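Local coordinates for protein peptide methionine sulfoxide reductase msrA/msrB (Neisseria meningitidis, PDB 3BQG) that reduces methionine sulfoxide in peptides back to methionine through its MsrA domain, captured here in the sulfenic acid form, at residues V79-L84 / L123-E128; V99-P104 / N129-N134; A18-I23 / D69-Y74; D28-Y33 / T56-Y61; G36-P41 / R49-A54. The protein carries 1 engineered substitution. All blocks are in the same frame, centred on the assembly; numbering follows the deposited sequence.

Contact 1 (V79-L84 / L123-E128)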
# COMPACT_ATOMS: atom_id res chain seq x y z
N VAL A 79 5.71 0.45 6.86
CA VAL A 79 6.09 1.45 5.87
C VAL A 79 6.74 2.67 6.54
O VAL A 79 6.25 3.14 7.57
CB VAL A 79 4.86 1.90 5.04
CG1 VAL A 79 5.24 3.01 4.07
CG2 VAL A 79 4.28 0.71 4.28
N ASP A 80 7.84 3.15 5.97
CA ASP A 80 8.51 4.34 6.50
C ASP A 80 7.78 5.54 5.90
O ASP A 80 7.89 5.82 4.70
CB ASP A 80 9.98 4.38 6.08
CG ASP A 80 10.76 5.48 6.78
OD1 ASP A 80 10.16 6.54 7.05
OD2 ASP A 80 11.96 5.29 7.05
N PRO A 81 7.02 6.27 6.73
CA PRO A 81 6.24 7.44 6.31
C PRO A 81 7.00 8.75 6.18
O PRO A 81 6.39 9.78 5.91
CB PRO A 81 5.16 7.51 7.38
CG PRO A 81 5.98 7.23 8.61
CD PRO A 81 6.89 6.07 8.19
N THR A 82 8.31 8.71 6.37
CA THR A 82 9.11 9.94 6.31
C THR A 82 10.05 10.03 5.12
O THR A 82 10.66 11.07 4.89
CB THR A 82 9.95 10.10 7.59
OG1 THR A 82 11.04 9.17 7.57
CG2 THR A 82 9.10 9.81 8.83
N SER A 83 10.18 8.95 4.36
CA SER A 83 11.09 8.98 3.21
C SER A 83 10.35 9.25 1.90
O SER A 83 9.33 8.63 1.61
CB SER A 83 11.85 7.65 3.12
OG SER A 83 10.94 6.57 3.06
N LEU A 84 10.89 10.17 1.11
CA LEU A 84 10.29 10.54 -0.16
C LEU A 84 10.84 9.69 -1.31
O LEU A 84 12.06 9.56 -1.48
CB LEU A 84 10.55 12.02 -0.44
CG LEU A 84 9.88 12.61 -1.68
CD1 LEU A 84 8.37 12.45 -1.58
CD2 LEU A 84 10.27 14.07 -1.81
N LEU A 123 10.88 13.50 12.19
CA LEU A 123 10.93 13.98 10.81
C LEU A 123 9.50 14.10 10.28
O LEU A 123 8.62 13.32 10.64
CB LEU A 123 11.71 13.00 9.91
CG LEU A 123 13.19 12.76 10.20
CD1 LEU A 123 13.77 11.79 9.18
CD2 LEU A 123 13.95 14.08 10.16
N PRO A 124 9.24 15.09 9.41
CA PRO A 124 7.88 15.23 8.89
C PRO A 124 7.42 14.06 8.01
O PRO A 124 8.20 13.48 7.25
CB PRO A 124 7.94 16.56 8.13
CG PRO A 124 9.36 16.64 7.68
CD PRO A 124 10.14 16.12 8.87
N LEU A 125 6.14 13.72 8.13
CA LEU A 125 5.56 12.63 7.34
C LEU A 125 5.32 13.10 5.90
O LEU A 125 4.95 14.25 5.67
CB LEU A 125 4.24 12.19 7.97
CG LEU A 125 4.32 11.00 8.94
CD1 LEU A 125 5.43 11.19 9.95
CD2 LEU A 125 2.97 10.82 9.62
N VAL A 126 5.55 12.22 4.93
CA VAL A 126 5.37 12.60 3.53
C VAL A 126 4.42 11.68 2.76
O VAL A 126 4.37 11.71 1.54
CB VAL A 126 6.73 12.66 2.79
CG1 VAL A 126 7.65 13.64 3.47
CG2 VAL A 126 7.37 11.28 2.72
N VAL A 127 3.66 10.86 3.49
CA VAL A 127 2.70 9.95 2.87
C VAL A 127 1.59 10.72 2.14
O VAL A 127 1.00 11.64 2.70
CB VAL A 127 2.05 9.03 3.95
CG1 VAL A 127 1.00 8.12 3.31
CG2 VAL A 127 3.12 8.21 4.64
N GLU A 128 1.30 10.33 0.90
CA GLU A 128 0.25 10.98 0.12
C GLU A 128 -1.13 10.55 0.64
O GLU A 128 -1.30 9.45 1.14
CB GLU A 128 0.37 10.61 -1.37
CG GLU A 128 1.63 11.15 -2.04
CD GLU A 128 1.71 10.87 -3.53
OE1 GLU A 128 1.14 9.87 -4.01
OE2 GLU A 128 2.37 11.65 -4.24
O HOH W 1 10.51 13.62 6.10
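A lone carbonyl, Pro81 O, carries the direct polar link between these two irregular loops, whose touching parts run almost at right angles (87°). It accepts the backbone N of Val126 at 2.8 Å in a nearly straight bond that comes head-on to the C=O, while the CA of Leu125 brings a C-H toward this oxygen as well, with Pro81 O at 3.3 Å. A second polar link is indirect: one water donates both to Thr82 O and to Pro124 O, with 2.6 Å between the water and Pro124 O. Residues 79-84 are shaped here by an Asx turn, in which Asp80 OD1 receives the backbone N of Thr82 at 2.9 Å and Thr82 OG1 as well. The threonine suits this place because chi1 of 74° turns its hydroxyl back to the aspartate and leaves CB and CG2 to meet Leu123, whose side chain crosses it at about a right angle. Proline offers a compact apolar wedge: Pro81 CB presses on Val127 CG2 at 3.5 Å, a tight contact, and also meets the branch point of Leu125. Val126, with CG2 tucked between its N and carbonyl carbon, lays that methyl 3.5 Å from Ser83 O. Val127, just before edge strand 128-131, also rests on Leu114 of helix 106-117.

Contact 2 (V99-P104 / N129-N134); sequences VYYTDP and NEPLKN
Tyr101 O accepts the backbone N of Leu132 at 2.9 Å, with the donor lying 37° out of the carbonyl plane. This is a rung of normal length between the parallel strands 97-101 and 128-131, the two strands of a beta-alpha-beta unit whose crossover is helix 106-117. Two weak rungs precede it: Glu130 N reaches Val99 O at 3.4 Å, and Tyr101 N reaches Glu130 O at 3.3 Å. Proline is tolerated at 131 because its nitrogen takes no part in this ladder, on a strand that is outermost in the sheet.

Leu132 packs its CB against Tyr100 CB, 4.0 Å away, and the aliphatic CG of Glu130 runs alongside the Tyr100 ring, whose hydroxyl binds Glu128. Tyr101 adopts chi1 of 55°, which puts CG between the backbone N and carbonyl carbon and swings the ring across the neighbouring strand. There the CA of Pro131 sits over one face, 3.9 Å from the centroid of the Tyr101 ring, as a CH-pi contact, while Tyr101 OH bonds Lys107. The Asn129 amide stands steeply to this ring, 75° between planes, and its OD1, buried without a hydrogen-bond partner in the model, meets the ring edge at Tyr101 CE2, 3.4 Å away.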
# COMPACT_ATOMS: atom_id res chain seq x y z
N VAL A 99 -1.80 6.79 0.46
CA VAL A 99 -3.06 6.10 0.75
C VAL A 99 -4.05 6.75 -0.23
O VAL A 99 -4.21 7.97 -0.22
CB VAL A 99 -3.51 6.36 2.21
CG1 VAL A 99 -4.87 5.69 2.46
CG2 VAL A 99 -2.45 5.82 3.20
N TYR A 100 -4.70 5.96 -1.07
CA TYR A 100 -5.65 6.50 -2.04
C TYR A 100 -7.03 5.93 -1.79
O TYR A 100 -7.20 4.73 -1.58
CB TYR A 100 -5.17 6.22 -3.47
CG TYR A 100 -3.70 6.55 -3.68
CD1 TYR A 100 -3.21 7.83 -3.43
CD2 TYR A 100 -2.80 5.56 -4.07
CE1 TYR A 100 -1.83 8.11 -3.57
CE2 TYR A 100 -1.43 5.83 -4.21
CZ TYR A 100 -0.96 7.10 -3.96
OH TYR A 100 0.40 7.33 -4.06
N TYR A 101 -8.04 6.79 -1.84
CA TYR A 101 -9.41 6.37 -1.55
C TYR A 101 -10.42 6.63 -2.67
O TYR A 101 -10.23 7.51 -3.50
CB TYR A 101 -9.86 7.09 -0.29
CG TYR A 101 -9.71 8.59 -0.41
CD1 TYR A 101 -10.68 9.35 -1.07
CD2 TYR A 101 -8.57 9.24 0.06
CE1 TYR A 101 -10.50 10.72 -1.26
CE2 TYR A 101 -8.40 10.61 -0.13
CZ TYR A 101 -9.36 11.34 -0.79
OH TYR A 101 -9.17 12.69 -1.00
N THR A 102 -11.51 5.86 -2.64
CA THR A 102 -12.59 5.98 -3.61
C THR A 102 -13.81 6.66 -2.99
O THR A 102 -14.75 7.02 -3.71
CB THR A 102 -12.99 4.60 -4.17
OG1 THR A 102 -13.29 3.71 -3.10
CG2 THR A 102 -11.85 4.02 -5.00
N ASP A 103 -13.80 6.82 -1.67
CA ASP A 103 -14.90 7.47 -0.94
C ASP A 103 -14.35 8.78 -0.36
O ASP A 103 -13.50 8.76 0.53
CB ASP A 103 -15.40 6.59 0.21
CG ASP A 103 -16.58 7.20 0.96
OD1 ASP A 103 -16.77 8.43 0.90
OD2 ASP A 103 -17.32 6.43 1.61
N PRO A 104 -14.82 9.93 -0.85
CA PRO A 104 -14.34 11.22 -0.35
C PRO A 104 -14.42 11.42 1.16
O PRO A 104 -13.66 12.21 1.73
CB PRO A 104 -15.19 12.24 -1.13
CG PRO A 104 -16.45 11.49 -1.40
CD PRO A 104 -15.95 10.12 -1.79
N ASN A 129 -2.10 11.45 0.50
CA ASN A 129 -3.48 11.22 0.93
C ASN A 129 -4.35 11.91 -0.12
O ASN A 129 -4.58 13.12 -0.04
CB ASN A 129 -3.72 11.86 2.31
CG ASN A 129 -5.16 11.71 2.78
OD1 ASN A 129 -5.94 10.95 2.21
ND2 ASN A 129 -5.51 12.43 3.85
N GLU A 130 -4.82 11.15 -1.10
CA GLU A 130 -5.62 11.75 -2.16
C GLU A 130 -6.50 10.72 -2.86
O GLU A 130 -6.30 9.51 -2.70
CB GLU A 130 -4.68 12.43 -3.17
CG GLU A 130 -3.82 11.46 -3.96
CD GLU A 130 -2.74 12.17 -4.76
OE1 GLU A 130 -2.32 11.62 -5.80
OE2 GLU A 130 -2.30 13.26 -4.34
N PRO A 131 -7.49 11.18 -3.64
CA PRO A 131 -8.38 10.25 -4.34
C PRO A 131 -7.63 9.30 -5.26
O PRO A 131 -6.55 9.63 -5.77
CB PRO A 131 -9.29 11.18 -5.14
CG PRO A 131 -9.24 12.48 -4.40
CD PRO A 131 -7.78 12.57 -4.02
N LEU A 132 -8.18 8.10 -5.45
CA LEU A 132 -7.57 7.15 -6.37
C LEU A 132 -8.00 7.66 -7.75
O LEU A 132 -9.19 7.72 -8.05
CB LEU A 132 -8.13 5.75 -6.18
CG LEU A 132 -7.63 4.75 -7.24
CD1 LEU A 132 -6.26 4.20 -6.83
CD2 LEU A 132 -8.63 3.63 -7.41
N LYS A 133 -7.03 8.06 -8.57
CA LYS A 133 -7.31 8.58 -9.90
C LYS A 133 -7.41 7.43 -10.90
O LYS A 133 -8.28 7.42 -11.77
CB LYS A 133 -6.21 9.54 -10.32
CG LYS A 133 -6.17 10.85 -9.53
CD LYS A 133 -4.84 11.57 -9.69
CE LYS A 133 -4.30 11.52 -11.13
NZ LYS A 133 -3.77 10.17 -11.51
N ASN A 134 -6.51 6.47 -10.76
CA ASN A 134 -6.50 5.30 -11.62
C ASN A 134 -5.74 4.15 -10.98
O ASN A 134 -4.77 4.36 -10.24
CB ASN A 134 -5.91 5.66 -13.00
CG ASN A 134 -4.51 6.22 -12.91
OD1 ASN A 134 -3.52 5.48 -12.82
ND2 ASN A 134 -4.40 7.55 -12.92

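Contact 3 (A18-I23 / D69-Y74); sequences AYFQRI and DDILQY
Phe20 and Tyr74 mark the nearest backbone approach, their CA atoms 8.1 Å apart, so long side chains must span the space between residues 18-23, on helix 14-21, and residues 69-74, on helix 68-78. Residues 69-74 keep regular helical bonds such as Tyr74 N to Asp70 O, whereas Ile23 N bonds to Phe20 O, three residues back.

The polar bridge is Tyr19 OH, which donates to the backbone O of Tyr74 at 2.6 Å. With CG anti to its nitrogen (chi1 173°), Tyr19 stretches its ring across the gap, and the accepting oxygen lies near the ring's plane. The same hydroxyl borders the edge of the Tyr74 ring, 3.6 Å from Tyr74 CD1. One face of that ring is held by Ile23: its CD1 stands 3.6 Å from the Tyr74 centroid as a CH-pi contact, and its CG2 reaches farther along, 3.7 Å from Tyr74 CZ. A branched isoleucine thus spans the ring from CG to the phenol end. Phe20 turns its edge to the other helix, CE1 meeting Ile71 CG2 at 3.9 Å.

Phe20 and Ile71 both also rest on Leu8 of strand 3-10, Phe20 touching Val59 as well. The arrangement is that of an alpha/beta core in which two helices pack side by side on one face of the mixed sheet.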
# COMPACT_ATOMS: atom_id res chain seq x y z
N ALA A 18 2.18 -9.42 0.27
CA ALA A 18 2.38 -10.62 1.07
C ALA A 18 2.02 -10.33 2.52
O ALA A 18 1.45 -11.17 3.22
CB ALA A 18 3.83 -11.06 0.97
N TYR A 19 2.37 -9.13 2.96
CA TYR A 19 2.09 -8.69 4.32
C TYR A 19 0.58 -8.62 4.62
O TYR A 19 0.12 -9.19 5.60
CB TYR A 19 2.75 -7.32 4.54
CG TYR A 19 2.42 -6.64 5.84
CD1 TYR A 19 2.96 -7.08 7.05
CD2 TYR A 19 1.59 -5.52 5.86
CE1 TYR A 19 2.68 -6.41 8.25
CE2 TYR A 19 1.30 -4.85 7.05
CZ TYR A 19 1.85 -5.30 8.23
OH TYR A 19 1.57 -4.62 9.40
N PHE A 20 -0.18 -7.93 3.77
CA PHE A 20 -1.61 -7.80 4.02
C PHE A 20 -2.42 -9.09 3.88
O PHE A 20 -3.47 -9.24 4.51
CB PHE A 20 -2.20 -6.69 3.13
CG PHE A 20 -2.15 -5.33 3.77
CD1 PHE A 20 -3.14 -4.93 4.66
CD2 PHE A 20 -1.06 -4.50 3.56
CE1 PHE A 20 -3.04 -3.71 5.35
CE2 PHE A 20 -0.94 -3.28 4.24
CZ PHE A 20 -1.94 -2.88 5.13
N GLN A 21 -1.93 -10.04 3.08
CA GLN A 21 -2.62 -11.31 2.91
C GLN A 21 -2.63 -12.14 4.19
O GLN A 21 -3.56 -12.92 4.42
CB GLN A 21 -1.98 -12.12 1.77
CG GLN A 21 -2.36 -11.65 0.38
CD GLN A 21 -3.77 -12.08 -0.02
OE1 GLN A 21 -4.71 -11.98 0.77
NE2 GLN A 21 -3.92 -12.56 -1.24
N ARG A 22 -1.61 -11.98 5.02
CA ARG A 22 -1.52 -12.73 6.28
C ARG A 22 -2.45 -12.23 7.38
O ARG A 22 -2.60 -12.88 8.41
CB ARG A 22 -0.08 -12.70 6.82
CG ARG A 22 0.91 -13.56 6.05
CD ARG A 22 2.29 -13.55 6.69
NE ARG A 22 2.28 -14.05 8.07
CZ ARG A 22 3.10 -14.97 8.54
NH1 ARG A 22 3.02 -15.36 9.80
NH2 ARG A 22 4.01 -15.52 7.74
N ILE A 23 -3.08 -11.08 7.17
CA ILE A 23 -3.96 -10.50 8.18
C ILE A 23 -5.41 -10.97 8.11
O ILE A 23 -6.06 -10.87 7.07
CB ILE A 23 -3.92 -8.96 8.09
CG1 ILE A 23 -2.47 -8.48 8.26
CG2 ILE A 23 -4.80 -8.35 9.17
CD1 ILE A 23 -2.29 -6.99 8.04
N ASP A 69 -9.05 2.41 10.07
CA ASP A 69 -7.93 2.75 10.94
C ASP A 69 -7.07 1.53 11.22
O ASP A 69 -5.84 1.62 11.21
CB ASP A 69 -8.41 3.33 12.27
CG ASP A 69 -7.24 3.73 13.16
OD1 ASP A 69 -6.51 4.68 12.78
OD2 ASP A 69 -7.05 3.09 14.22
N ASP A 70 -7.70 0.39 11.48
CA ASP A 70 -6.94 -0.83 11.74
C ASP A 70 -6.03 -1.06 10.54
O ASP A 70 -4.83 -1.32 10.70
CB ASP A 70 -7.86 -2.05 11.89
CG ASP A 70 -8.80 -1.94 13.07
OD1 ASP A 70 -8.48 -1.20 14.03
OD2 ASP A 70 -9.85 -2.62 13.05
N ILE A 71 -6.59 -0.96 9.34
CA ILE A 71 -5.82 -1.15 8.11
C ILE A 71 -4.65 -0.17 8.05
O ILE A 71 -3.53 -0.54 7.67
CB ILE A 71 -6.69 -0.95 6.85
CG1 ILE A 71 -7.75 -2.06 6.76
CG2 ILE A 71 -5.81 -0.94 5.60
CD1 ILE A 71 -7.16 -3.46 6.55
N LEU A 72 -4.89 1.08 8.44
CA LEU A 72 -3.84 2.09 8.41
C LEU A 72 -2.75 1.80 9.45
O LEU A 72 -1.56 2.04 9.19
CB LEU A 72 -4.42 3.49 8.62
CG LEU A 72 -5.34 3.97 7.48
CD1 LEU A 72 -5.80 5.39 7.76
CD2 LEU A 72 -4.59 3.91 6.15
N GLN A 73 -3.13 1.28 10.61
CA GLN A 73 -2.13 0.96 11.63
C GLN A 73 -1.20 -0.14 11.12
O GLN A 73 0.01 -0.07 11.31
CB GLN A 73 -2.80 0.55 12.94
CG GLN A 73 -3.64 1.66 13.57
CD GLN A 73 -2.83 2.92 13.82
OE1 GLN A 73 -3.17 4.01 13.34
NE2 GLN A 73 -1.75 2.79 14.58
N TYR A 74 -1.77 -1.15 10.47
CA TYR A 74 -0.96 -2.24 9.91
C TYR A 74 -0.01 -1.67 8.86
O TYR A 74 1.14 -2.10 8.73
CB TYR A 74 -1.86 -3.30 9.26
CG TYR A 74 -2.48 -4.28 10.23
CD1 TYR A 74 -1.68 -5.19 10.93
CD2 TYR A 74 -3.86 -4.33 10.42
CE1 TYR A 74 -2.25 -6.13 11.79
CE2 TYR A 74 -4.44 -5.27 11.28
CZ TYR A 74 -3.62 -6.17 11.96
OH TYR A 74 -4.17 -7.12 12.79

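Contact 4 (D28-Y33 / T56-Y61); sequences DAVSGY and TVKVTY
Asp28 opens the pairing with Thr60: Asp28 O accepts Thr60 N at 3.0 Å, while the return bond from Asp28 N to Thr60 O is long and weak. Ala29, a non-hydrogen-bonded partner of Val59, has only a methyl to place and sets it diagonally, with CB 4.0 Å from Val57 CG1. Val30 then exchanges both bonds with Lys58, its N reaching Lys58 O at 3.0 Å and its O taking Lys58 N at 2.7 Å. The lysine chain bends at chi3 and chi4, 70° and 75°, and folds along the valine, bringing Lys58 CE 4.0 Å from Val30 CB. Lys58 NZ stays 4.6 Å from Asp28 OD1, close enough that a mild attraction is possible, though the charged atoms do not touch. Ser31 lies across from Val57, a small residue on the face that Phe13 and Glu17 also touch. Gly32 closes the ladder with Thr56 through two bonds of 2.8 Å, Gly32 N to Thr56 O and Thr56 N to Gly32 O; the nearly fully extended backbone of Gly32 is easy for glycine.

Strands 26-34 and 54-62 are thus antiparallel neighbours in the mixed MsrA sheet. Their Ala29, Ser31, Val57 and Val59 face supports helix 14-21 and Phe13, the residue that follows Cys12, which carries the sulfenic acid.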
# COMPACT_ATOMS: atom_id res chain seq x y z
N ASP A 28 -8.69 -9.98 0.29
CA ASP A 28 -7.97 -9.93 -0.98
C ASP A 28 -6.96 -8.78 -0.98
O ASP A 28 -7.16 -7.77 -0.32
CB ASP A 28 -8.96 -9.73 -2.14
CG ASP A 28 -8.38 -10.12 -3.50
OD1 ASP A 28 -9.00 -9.79 -4.52
OD2 ASP A 28 -7.30 -10.76 -3.54
N ALA A 29 -5.87 -8.96 -1.72
CA ALA A 29 -4.83 -7.95 -1.84
C ALA A 29 -4.27 -8.10 -3.25
O ALA A 29 -3.61 -9.10 -3.56
CB ALA A 29 -3.74 -8.17 -0.80
N VAL A 30 -4.54 -7.10 -4.09
CA VAL A 30 -4.10 -7.10 -5.48
C VAL A 30 -3.05 -6.03 -5.76
O VAL A 30 -3.28 -4.85 -5.51
CB VAL A 30 -5.31 -6.88 -6.42
CG1 VAL A 30 -4.85 -6.80 -7.87
CG2 VAL A 30 -6.32 -8.01 -6.24
N SER A 31 -1.91 -6.44 -6.29
CA SER A 31 -0.84 -5.50 -6.61
C SER A 31 -1.14 -4.84 -7.96
O SER A 31 -1.66 -5.47 -8.88
CB SER A 31 0.52 -6.20 -6.67
OG SER A 31 0.95 -6.57 -5.38
N GLY A 32 -0.81 -3.55 -8.06
CA GLY A 32 -1.07 -2.82 -9.29
C GLY A 32 -0.34 -1.49 -9.36
O GLY A 32 0.51 -1.19 -8.52
N TYR A 33 -0.70 -0.69 -10.36
CA TYR A 33 -0.08 0.61 -10.60
C TYR A 33 -1.15 1.69 -10.45
O TYR A 33 -2.16 1.66 -11.16
CB TYR A 33 0.48 0.62 -12.02
CG TYR A 33 1.25 -0.65 -12.33
CD1 TYR A 33 2.46 -0.92 -11.70
CD2 TYR A 33 0.74 -1.60 -13.23
CE1 TYR A 33 3.15 -2.10 -11.95
CE2 TYR A 33 1.43 -2.79 -13.48
CZ TYR A 33 2.63 -3.03 -12.84
OH TYR A 33 3.34 -4.18 -13.08
N THR A 56 1.18 -0.03 -6.01
CA THR A 56 0.13 0.01 -5.00
C THR A 56 -0.53 -1.34 -4.80
O THR A 56 -0.53 -2.19 -5.68
CB THR A 56 -0.95 1.04 -5.46
OG1 THR A 56 -0.32 2.31 -5.68
CG2 THR A 56 -2.05 1.18 -4.43
N VAL A 57 -1.09 -1.54 -3.61
CA VAL A 57 -1.78 -2.77 -3.29
C VAL A 57 -3.23 -2.41 -2.96
O VAL A 57 -3.48 -1.65 -2.02
CB VAL A 57 -1.15 -3.49 -2.08
CG1 VAL A 57 -1.97 -4.72 -1.72
CG2 VAL A 57 0.28 -3.90 -2.39
N LYS A 58 -4.16 -2.94 -3.74
CA LYS A 58 -5.58 -2.70 -3.52
C LYS A 58 -6.00 -3.71 -2.45
O LYS A 58 -6.04 -4.91 -2.71
CB LYS A 58 -6.37 -2.94 -4.82
CG LYS A 58 -7.89 -2.82 -4.68
CD LYS A 58 -8.59 -3.01 -6.03
CE LYS A 58 -8.52 -4.45 -6.53
NZ LYS A 58 -9.46 -5.38 -5.80
N VAL A 59 -6.32 -3.21 -1.26
CA VAL A 59 -6.70 -4.08 -0.15
C VAL A 59 -8.20 -4.11 0.10
O VAL A 59 -8.83 -3.08 0.31
CB VAL A 59 -6.01 -3.63 1.16
CG1 VAL A 59 -6.41 -4.56 2.31
CG2 VAL A 59 -4.50 -3.62 0.97
N THR A 60 -8.77 -5.31 0.06
CA THR A 60 -10.19 -5.51 0.31
C THR A 60 -10.29 -6.19 1.66
O THR A 60 -9.69 -7.24 1.88
CB THR A 60 -10.84 -6.41 -0.77
OG1 THR A 60 -10.72 -5.78 -2.05
CG2 THR A 60 -12.32 -6.64 -0.46
N TYR A 61 -11.03 -5.58 2.58
CA TYR A 61 -11.16 -6.15 3.92
C TYR A 61 -12.60 -6.31 4.38
O TYR A 61 -13.52 -5.71 3.82
CB TYR A 61 -10.38 -5.28 4.92
CG TYR A 61 -10.80 -3.82 4.94
CD1 TYR A 61 -11.66 -3.33 5.93
CD2 TYR A 61 -10.33 -2.93 3.97
CE1 TYR A 61 -12.05 -1.99 5.95
CE2 TYR A 61 -10.72 -1.59 3.98
CZ TYR A 61 -11.58 -1.12 4.97
OH TYR A 61 -11.95 0.20 4.97

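Contact 5 (G36-P41 / R49-A54); sequences GNTKNP and RHTGHA
His53 lies flat between Pro41 and Gly36. Pro41 CG stands 3.5 Å from the centroid of the His53 ring, 16° off its normal, and the CA of Gly36 occupies the opposite face, where glycine has no side chain to get in the way of the ring. The ring reaches this slot because chi1 of -61° sets CG beside the backbone N of His53. Its rotation is further fixed at the edge, where His53 NE2 and Thr38 OG1 share a hydrogen bond of 3.3 Å in which either could be the donor.

Thr38 has its hydroxyl between its own N and carbonyl carbon (chi1 69°), turned both to the imidazole and to Thr51, whose CG2 lies 3.6 Å from Thr38 OG1. The two threonine side chains cross at about a right angle. The backbones are tied by Asn37 N, which donates to Thr51 O at 2.8 Å. Asn37 CB packs 3.4 Å from this same Thr51 O, while a water bound to His50 O reaches Asn37 OD1 weakly. Gly52 turns the chain with a positive phi that glycine accepts readily.

Tyr33 and Tyr136 add aromatic neighbours to both His53 and Pro41. The whole closes the base of a helix-containing connection between antiparallel neighbours, where the chain leaves strand 26-34, forms helix 43-48 and returns into strand 54-62.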
# COMPACT_ATOMS: atom_id res chain seq x y z
N GLY A 36 -1.06 7.18 -12.07
CA GLY A 36 -0.03 7.48 -13.03
C GLY A 36 -0.62 8.41 -14.07
O GLY A 36 -1.76 8.87 -13.92
N ASN A 37 0.12 8.67 -15.13
CA ASN A 37 -0.33 9.58 -16.17
C ASN A 37 -0.93 8.86 -17.37
O ASN A 37 -1.47 9.49 -18.28
CB ASN A 37 0.84 10.44 -16.63
CG ASN A 37 1.41 11.28 -15.51
OD1 ASN A 37 2.62 11.50 -15.43
ND2 ASN A 37 0.54 11.77 -14.63
N THR A 38 -0.84 7.53 -17.37
CA THR A 38 -1.36 6.76 -18.49
C THR A 38 -2.29 5.65 -18.03
O THR A 38 -2.36 5.32 -16.85
CB THR A 38 -0.22 6.11 -19.28
OG1 THR A 38 0.39 5.08 -18.49
CG2 THR A 38 0.84 7.14 -19.62
N LYS A 39 -3.00 5.07 -18.99
CA LYS A 39 -3.92 3.99 -18.70
C LYS A 39 -3.30 2.65 -19.09
O LYS A 39 -2.52 2.56 -20.04
CB LYS A 39 -5.23 4.19 -19.46
CG LYS A 39 -5.93 5.49 -19.09
CD LYS A 39 -7.37 5.49 -19.57
CE LYS A 39 -8.14 6.64 -18.94
NZ LYS A 39 -9.59 6.52 -19.18
N ASN A 40 -3.63 1.61 -18.33
CA ASN A 40 -3.14 0.26 -18.60
C ASN A 40 -1.63 0.11 -18.76
O ASN A 40 -1.16 -0.48 -19.73
CB ASN A 40 -3.84 -0.29 -19.85
CG ASN A 40 -5.34 -0.28 -19.72
OD1 ASN A 40 -5.91 -0.92 -18.83
ND2 ASN A 40 -6.01 0.45 -20.61
N PRO A 41 -0.84 0.64 -17.82
CA PRO A 41 0.61 0.49 -17.98
C PRO A 41 1.09 -0.93 -17.68
O PRO A 41 0.41 -1.70 -16.99
CB PRO A 41 1.17 1.50 -16.99
CG PRO A 41 0.19 1.40 -15.86
CD PRO A 41 -1.15 1.41 -16.59
N ARG A 49 9.52 3.56 -18.41
CA ARG A 49 9.00 4.59 -19.30
C ARG A 49 8.32 5.76 -18.60
O ARG A 49 7.47 6.44 -19.18
CB ARG A 49 8.07 3.96 -20.34
CG ARG A 49 8.81 3.00 -21.25
CD ARG A 49 7.89 2.21 -22.16
NE ARG A 49 8.64 1.23 -22.94
CZ ARG A 49 8.31 -0.06 -23.02
NH1 ARG A 49 9.05 -0.89 -23.75
NH2 ARG A 49 7.26 -0.52 -22.37
N HIS A 50 8.72 6.00 -17.36
CA HIS A 50 8.23 7.10 -16.54
C HIS A 50 6.75 7.47 -16.66
O HIS A 50 6.42 8.63 -16.87
CB HIS A 50 9.10 8.33 -16.82
CG HIS A 50 10.54 8.14 -16.46
ND1 HIS A 50 11.01 8.30 -15.17
CD2 HIS A 50 11.60 7.75 -17.20
CE1 HIS A 50 12.30 8.01 -15.14
NE2 HIS A 50 12.68 7.67 -16.36
N THR A 51 5.87 6.49 -16.51
CA THR A 51 4.45 6.77 -16.59
C THR A 51 3.96 7.47 -15.31
O THR A 51 2.86 8.04 -15.29
CB THR A 51 3.64 5.48 -16.82
OG1 THR A 51 3.97 4.53 -15.80
CG2 THR A 51 3.95 4.88 -18.18
N GLY A 52 4.76 7.40 -14.25
CA GLY A 52 4.43 8.06 -12.99
C GLY A 52 3.58 7.33 -11.97
O GLY A 52 3.28 7.88 -10.91
N HIS A 53 3.21 6.09 -12.26
CA HIS A 53 2.38 5.28 -11.36
C HIS A 53 3.15 4.85 -10.12
O HIS A 53 4.37 4.70 -10.15
CB HIS A 53 1.90 4.01 -12.07
CG HIS A 53 1.05 4.27 -13.27
ND1 HIS A 53 -0.33 4.23 -13.24
CD2 HIS A 53 1.39 4.60 -14.54
CE1 HIS A 53 -0.80 4.51 -14.44
NE2 HIS A 53 0.22 4.73 -15.25
N ALA A 54 2.42 4.63 -9.04
CA ALA A 54 3.02 4.17 -7.79
C ALA A 54 2.67 2.69 -7.64
O ALA A 54 1.55 2.28 -7.96
CB ALA A 54 2.44 4.94 -6.63
O HOH W 2 4.12 10.01 -18.17

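Overall arrangement
Contact 4 pairs two inner strands of the mixed sheet, with its centre about 11 Å from that of contact 3, whose helices pack on it through Gln21 on Ala29 and Ile71 on Tyr61. Contact 2 carries the sheet to its outer strand, and contact 1 continues directly from it: Glu128 O meets Val99 N at 2.8 Å. Contact 5 is nested inside the loop closed by contact 4 and is tied to contact 2 by Asn134 OD1 and Gly36 N, 3.1 Å apart. Contacts 3 and 5 lie on opposite sides of the chain's centre, their centres about 26 Å apart. Contact 4 borders the segment that bears the oxidised cysteine.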